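Local coordinates for protein beta-lactamase (Burkholderia cenocepacia, PDB 5E2G) that probably hydrolyses beta-lactams to substituted beta-amino acids, as a serine hydrolase of the class C beta-lactamase family, at residues A[138-150]-A[287-299]. Residues are numbered along the deposited sequence; the frame is centred on the assembly and turned at random.
Sequences PAYAPGTHRKYSN and PKMLFDAVPASAI
Arg146 and Val294 form an antiparallel hydrogen-bonded pair that fixes the short outermost strand 145-146 to strand 294-303. Arg146 N donates to Val294 O at 2.7 Å, nearly straight (164°). Val294 N returns a more bent bond to Arg146 O, and Ala296 N donates to Thr144 O at 3.0 Å. The tight part lies on the Arg146 face. Its side chain runs fully extended, with CG anti to the backbone N (chi1 -177°), and crosses selenomethionine Met289 at about a right angle. Met289 CE comes within 3.3 Å of Arg146 NH1. A water at the guanidinium edge accepts from NH1 and donates to Arg146 O and Met289 O. NE bonds Gln265 and NH2 forms a salt bridge with Glu270, so all three nitrogens have polar partners. The His145 face is looser and meets solvent: Pro295 is exposed, and a water donates to Ala293 O. His145 CG stands over the centre of the Tyr140 ring. Beyond the strand, Tyr148 OH is hydrogen-bonded to Lys313, as expected if Tyr148 belongs to the class C (S/Y)xN motif. Three backbone bonds make the pairing largely independent of side chains; Arg146, its charge probably balanced by Glu270, adds links to strands 263-265 and 270-273.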
loop_
_atom_site.group_PDB
_atom_site.type_symbol
_atom_site.label_atom_id
_atom_site.label_comp_id
_atom_site.label_asym_id
_atom_site.label_seq_id
_atom_site.Cartn_x
_atom_site.Cartn_y
_atom_site.Cartn_z
ATOM N N PRO A 138 -25.153 -0.700 -4.535
ATOM C CA PRO A 138 -24.306 -1.630 -3.781
ATOM C C PRO A 138 -24.921 -3.014 -3.653
ATOM O O PRO A 138 -26.134 -3.199 -3.718
ATOM C CB PRO A 138 -24.196 -0.962 -2.408
ATOM C CG PRO A 138 -25.467 -0.195 -2.277
ATOM C CD PRO A 138 -25.809 0.286 -3.662
ATOM N N ALA A 139 -24.044 -3.999 -3.458
ATOM C CA ALA A 139 -24.498 -5.347 -3.149
ATOM C C ALA A 139 -24.819 -5.508 -1.671
ATOM O O ALA A 139 -25.676 -6.322 -1.306
ATOM C CB ALA A 139 -23.438 -6.365 -3.565
ATOM N N TYR A 140 -24.154 -4.738 -0.817
ATOM C CA TYR A 140 -24.298 -4.844 0.623
ATOM C C TYR A 140 -24.446 -3.450 1.217
ATOM O O TYR A 140 -24.034 -2.456 0.619
ATOM C CB TYR A 140 -23.083 -5.547 1.251
ATOM C CG TYR A 140 -22.883 -6.972 0.804
ATOM C CD1 TYR A 140 -23.639 -7.993 1.348
ATOM C CD2 TYR A 140 -21.939 -7.297 -0.157
ATOM C CE1 TYR A 140 -23.467 -9.308 0.959
ATOM C CE2 TYR A 140 -21.759 -8.616 -0.562
ATOM C CZ TYR A 140 -22.530 -9.616 0.005
ATOM O OH TYR A 140 -22.372 -10.935 -0.366
ATOM N N ALA A 141 -25.030 -3.384 2.409
ATOM C CA ALA A 141 -25.031 -2.133 3.145
ATOM C C ALA A 141 -23.592 -1.701 3.421
ATOM O O ALA A 141 -22.700 -2.545 3.563
ATOM C CB ALA A 141 -25.791 -2.284 4.457
ATOM N N PRO A 142 -23.331 -0.395 3.491
ATOM C CA PRO A 142 -21.960 0.061 3.760
ATOM C C PRO A 142 -21.463 -0.434 5.110
ATOM O O PRO A 142 -22.208 -0.486 6.090
ATOM C CB PRO A 142 -22.081 1.588 3.730
ATOM C CG PRO A 142 -23.323 1.877 2.942
ATOM C CD PRO A 142 -24.247 0.727 3.201
ATOM N N GLY A 143 -20.191 -0.826 5.144
ATOM C CA GLY A 143 -19.557 -1.208 6.389
ATOM C C GLY A 143 -19.897 -2.584 6.911
ATOM O O GLY A 143 -19.693 -2.842 8.096
ATOM N N THR A 144 -20.410 -3.487 6.069
ATOM C CA THR A 144 -20.742 -4.842 6.497
ATOM C C THR A 144 -19.971 -5.931 5.769
ATOM O O THR A 144 -19.944 -7.068 6.258
ATOM C CB THR A 144 -22.243 -5.145 6.306
ATOM O OG1 THR A 144 -22.562 -5.116 4.913
ATOM C CG2 THR A 144 -23.111 -4.157 7.042
ATOM N N HIS A 145 -19.382 -5.643 4.612
ATOM C CA HIS A 145 -18.636 -6.654 3.885
ATOM C C HIS A 145 -17.369 -6.045 3.322
ATOM O O HIS A 145 -17.384 -4.924 2.811
ATOM C CB HIS A 145 -19.474 -7.268 2.761
ATOM C CG HIS A 145 -20.588 -8.131 3.258
ATOM N ND1 HIS A 145 -21.708 -7.617 3.876
ATOM C CD2 HIS A 145 -20.738 -9.477 3.261
ATOM C CE1 HIS A 145 -22.501 -8.608 4.239
ATOM N NE2 HIS A 145 -21.943 -9.746 3.866
ATOM N N ARG A 146 -16.281 -6.796 3.405
ATOM C CA ARG A 146 -14.987 -6.358 2.906
ATOM C C ARG A 146 -14.777 -6.946 1.520
ATOM O O ARG A 146 -14.807 -8.168 1.347
ATOM C CB ARG A 146 -13.861 -6.784 3.843
ATOM C CG ARG A 146 -12.488 -6.299 3.403
ATOM C CD ARG A 146 -11.421 -6.797 4.357
ATOM N NE ARG A 146 -10.076 -6.358 4.008
ATOM C CZ ARG A 146 -9.317 -6.910 3.064
ATOM N NH1 ARG A 146 -9.771 -7.923 2.338
ATOM N NH2 ARG A 146 -8.100 -6.433 2.840
ATOM N N LYS A 147 -14.544 -6.079 0.542
ATOM C CA LYS A 147 -14.405 -6.499 -0.843
ATOM C C LYS A 147 -13.341 -5.630 -1.487
ATOM O O LYS A 147 -13.517 -4.413 -1.593
ATOM C CB LYS A 147 -15.741 -6.382 -1.581
ATOM C CG LYS A 147 -15.673 -6.663 -3.064
ATOM C CD LYS A 147 -15.239 -8.071 -3.323
ATOM C CE LYS A 147 -15.154 -8.319 -4.805
ATOM N NZ LYS A 147 -16.501 -8.194 -5.418
ATOM N N TYR A 148 -12.243 -6.256 -1.906
ATOM C CA TYR A 148 -11.107 -5.528 -2.455
ATOM C C TYR A 148 -11.481 -4.832 -3.760
ATOM O O TYR A 148 -12.071 -5.444 -4.650
ATOM C CB TYR A 148 -9.944 -6.485 -2.681
ATOM C CG TYR A 148 -8.621 -5.805 -2.510
ATOM C CD1 TYR A 148 -8.202 -5.395 -1.251
ATOM C CD2 TYR A 148 -7.796 -5.545 -3.604
ATOM C CE1 TYR A 148 -7.001 -4.754 -1.076
ATOM C CE2 TYR A 148 -6.582 -4.905 -3.438
ATOM C CZ TYR A 148 -6.193 -4.513 -2.166
ATOM O OH TYR A 148 -4.997 -3.879 -1.970
ATOM N N SER A 149 -11.120 -3.550 -3.876
ATOM C CA SER A 149 -11.606 -2.715 -4.974
ATOM C C SER A 149 -10.807 -1.419 -5.124
ATOM O O SER A 149 -10.543 -0.720 -4.137
ATOM C CB SER A 149 -13.094 -2.394 -4.765
ATOM O OG SER A 149 -13.520 -1.316 -5.577
ATOM N N ASN A 150 -10.421 -1.089 -6.365
ATOM C CA ASN A 150 -9.728 0.167 -6.643
ATOM C C ASN A 150 -10.667 1.366 -6.614
ATOM O O ASN A 150 -10.201 2.498 -6.463
ATOM C CB ASN A 150 -9.035 0.108 -8.008
ATOM C CG ASN A 150 -7.823 -0.800 -8.016
ATOM O OD1 ASN A 150 -7.073 -0.863 -7.049
ATOM N ND2 ASN A 150 -7.616 -1.496 -9.124
ATOM N N PRO A 287 -6.046 -15.814 -1.677
ATOM C CA PRO A 287 -6.912 -15.291 -2.750
ATOM C C PRO A 287 -8.340 -15.021 -2.319
ATOM O O PRO A 287 -8.951 -14.074 -2.824
ATOM C CB PRO A 287 -6.860 -16.404 -3.804
ATOM C CG PRO A 287 -5.566 -17.108 -3.546
ATOM C CD PRO A 287 -5.323 -17.036 -2.080
ATOM N N LYS A 288 -8.891 -15.828 -1.403
ATOM C CA LYS A 288 -10.246 -15.593 -0.913
ATOM C C LYS A 288 -10.407 -14.185 -0.358
ATOM O O LYS A 288 -11.462 -13.560 -0.521
ATOM C CB LYS A 288 -10.608 -16.612 0.167
ATOM C CG LYS A 288 -11.911 -16.270 0.906
ATOM C CD LYS A 288 -12.147 -17.132 2.144
ATOM C CE LYS A 288 -12.562 -18.552 1.784
ATOM N NZ LYS A 288 -11.438 -19.397 1.298
HETATM N N MSE A 289 -9.383 -13.676 0.316
HETATM C CA MSE A 289 -9.437 -12.332 0.860
HETATM C C MSE A 289 -9.491 -11.323 -0.273
HETATM O O MSE A 289 -10.230 -10.343 -0.221
HETATM C CB MSE A 289 -8.231 -12.063 1.760
HETATM C CG MSE A 289 -8.221 -12.878 3.030
HETATM SE SE MSE A 289 -9.847 -12.594 4.051
HETATM C CE MSE A 289 -9.827 -10.658 4.119
ATOM N N LEU A 290 -8.715 -11.601 -1.319
ATOM C CA LEU A 290 -8.514 -10.630 -2.384
ATOM C C LEU A 290 -9.722 -10.488 -3.301
ATOM O O LEU A 290 -9.970 -9.394 -3.822
ATOM C CB LEU A 290 -7.282 -11.006 -3.202
ATOM C CG LEU A 290 -5.949 -10.512 -2.639
ATOM C CD1 LEU A 290 -5.400 -11.416 -1.535
ATOM C CD2 LEU A 290 -4.946 -10.347 -3.768
ATOM N N PHE A 291 -10.491 -11.556 -3.513
ATOM C CA PHE A 291 -11.531 -11.527 -4.527
ATOM C C PHE A 291 -12.948 -11.686 -4.002
ATOM O O PHE A 291 -13.886 -11.305 -4.710
ATOM C CB PHE A 291 -11.267 -12.614 -5.579
ATOM C CG PHE A 291 -9.924 -12.485 -6.246
ATOM C CD1 PHE A 291 -9.706 -11.511 -7.212
ATOM C CD2 PHE A 291 -8.876 -13.328 -5.899
ATOM C CE1 PHE A 291 -8.473 -11.381 -7.820
ATOM C CE2 PHE A 291 -7.638 -13.203 -6.507
ATOM C CZ PHE A 291 -7.438 -12.228 -7.469
ATOM N N ASP A 292 -13.136 -12.225 -2.802
ATOM C CA ASP A 292 -14.469 -12.479 -2.282
ATOM C C ASP A 292 -14.957 -11.306 -1.439
ATOM O O ASP A 292 -14.189 -10.431 -1.041
ATOM C CB ASP A 292 -14.487 -13.765 -1.457
ATOM C CG ASP A 292 -14.094 -14.991 -2.266
ATOM O OD1 ASP A 292 -13.850 -14.866 -3.487
ATOM O OD2 ASP A 292 -14.034 -16.091 -1.680
ATOM N N ALA A 293 -16.262 -11.304 -1.169
ATOM C CA ALA A 293 -16.915 -10.305 -0.325
ATOM C C ALA A 293 -17.061 -10.891 1.075
ATOM O O ALA A 293 -18.092 -11.466 1.432
ATOM C CB ALA A 293 -18.264 -9.901 -0.908
ATOM N N VAL A 294 -16.021 -10.729 1.877
ATOM C CA VAL A 294 -15.960 -11.355 3.200
ATOM C C VAL A 294 -16.829 -10.554 4.164
ATOM O O VAL A 294 -16.745 -9.316 4.179
ATOM C CB VAL A 294 -14.513 -11.414 3.684
ATOM C CG1 VAL A 294 -14.422 -12.146 5.014
ATOM C CG2 VAL A 294 -13.631 -12.080 2.642
ATOM N N PRO A 295 -17.678 -11.197 4.961
ATOM C CA PRO A 295 -18.378 -10.464 6.021
ATOM C C PRO A 295 -17.379 -9.830 6.975
ATOM O O PRO A 295 -16.394 -10.451 7.376
ATOM C CB PRO A 295 -19.220 -11.545 6.701
ATOM C CG PRO A 295 -19.454 -12.543 5.618
ATOM C CD PRO A 295 -18.183 -12.572 4.818
ATOM N N ALA A 296 -17.632 -8.575 7.321
ATOM C CA ALA A 296 -16.703 -7.775 8.104
ATOM C C ALA A 296 -17.428 -7.243 9.326
ATOM O O ALA A 296 -18.430 -6.535 9.192
ATOM C CB ALA A 296 -16.150 -6.620 7.270
ATOM N N SER A 297 -16.934 -7.569 10.510
ATOM C CA SER A 297 -17.573 -7.106 11.735
ATOM C C SER A 297 -16.831 -5.890 12.267
ATOM O O SER A 297 -15.608 -5.915 12.417
ATOM C CB SER A 297 -17.640 -8.212 12.786
ATOM O OG SER A 297 -16.424 -8.915 12.872
ATOM N N ALA A 298 -17.574 -4.822 12.526
ATOM C CA ALA A 298 -16.975 -3.598 13.031
ATOM C C ALA A 298 -16.437 -3.811 14.440
ATOM O O ALA A 298 -17.058 -4.483 15.267
ATOM C CB ALA A 298 -17.999 -2.465 13.020
ATOM N N ILE A 299 -15.260 -3.254 14.697
ATOM C CA ILE A 299 -14.665 -3.253 16.029
ATOM C C ILE A 299 -15.094 -1.964 16.717
ATOM O O ILE A 299 -14.879 -0.867 16.187
ATOM C CB ILE A 299 -13.134 -3.373 15.951
ATOM C CG1 ILE A 299 -12.747 -4.599 15.125
ATOM C CG2 ILE A 299 -12.528 -3.457 17.331
ATOM C CD1 ILE A 299 -11.295 -4.767 14.960
HETATM O O HOH W 1 -20.329 -13.355 1.114
HETATM O O HOH W 2 -20.775 -5.139 10.408
HETATM O O HOH W 3 -12.121 -9.274 1.763
#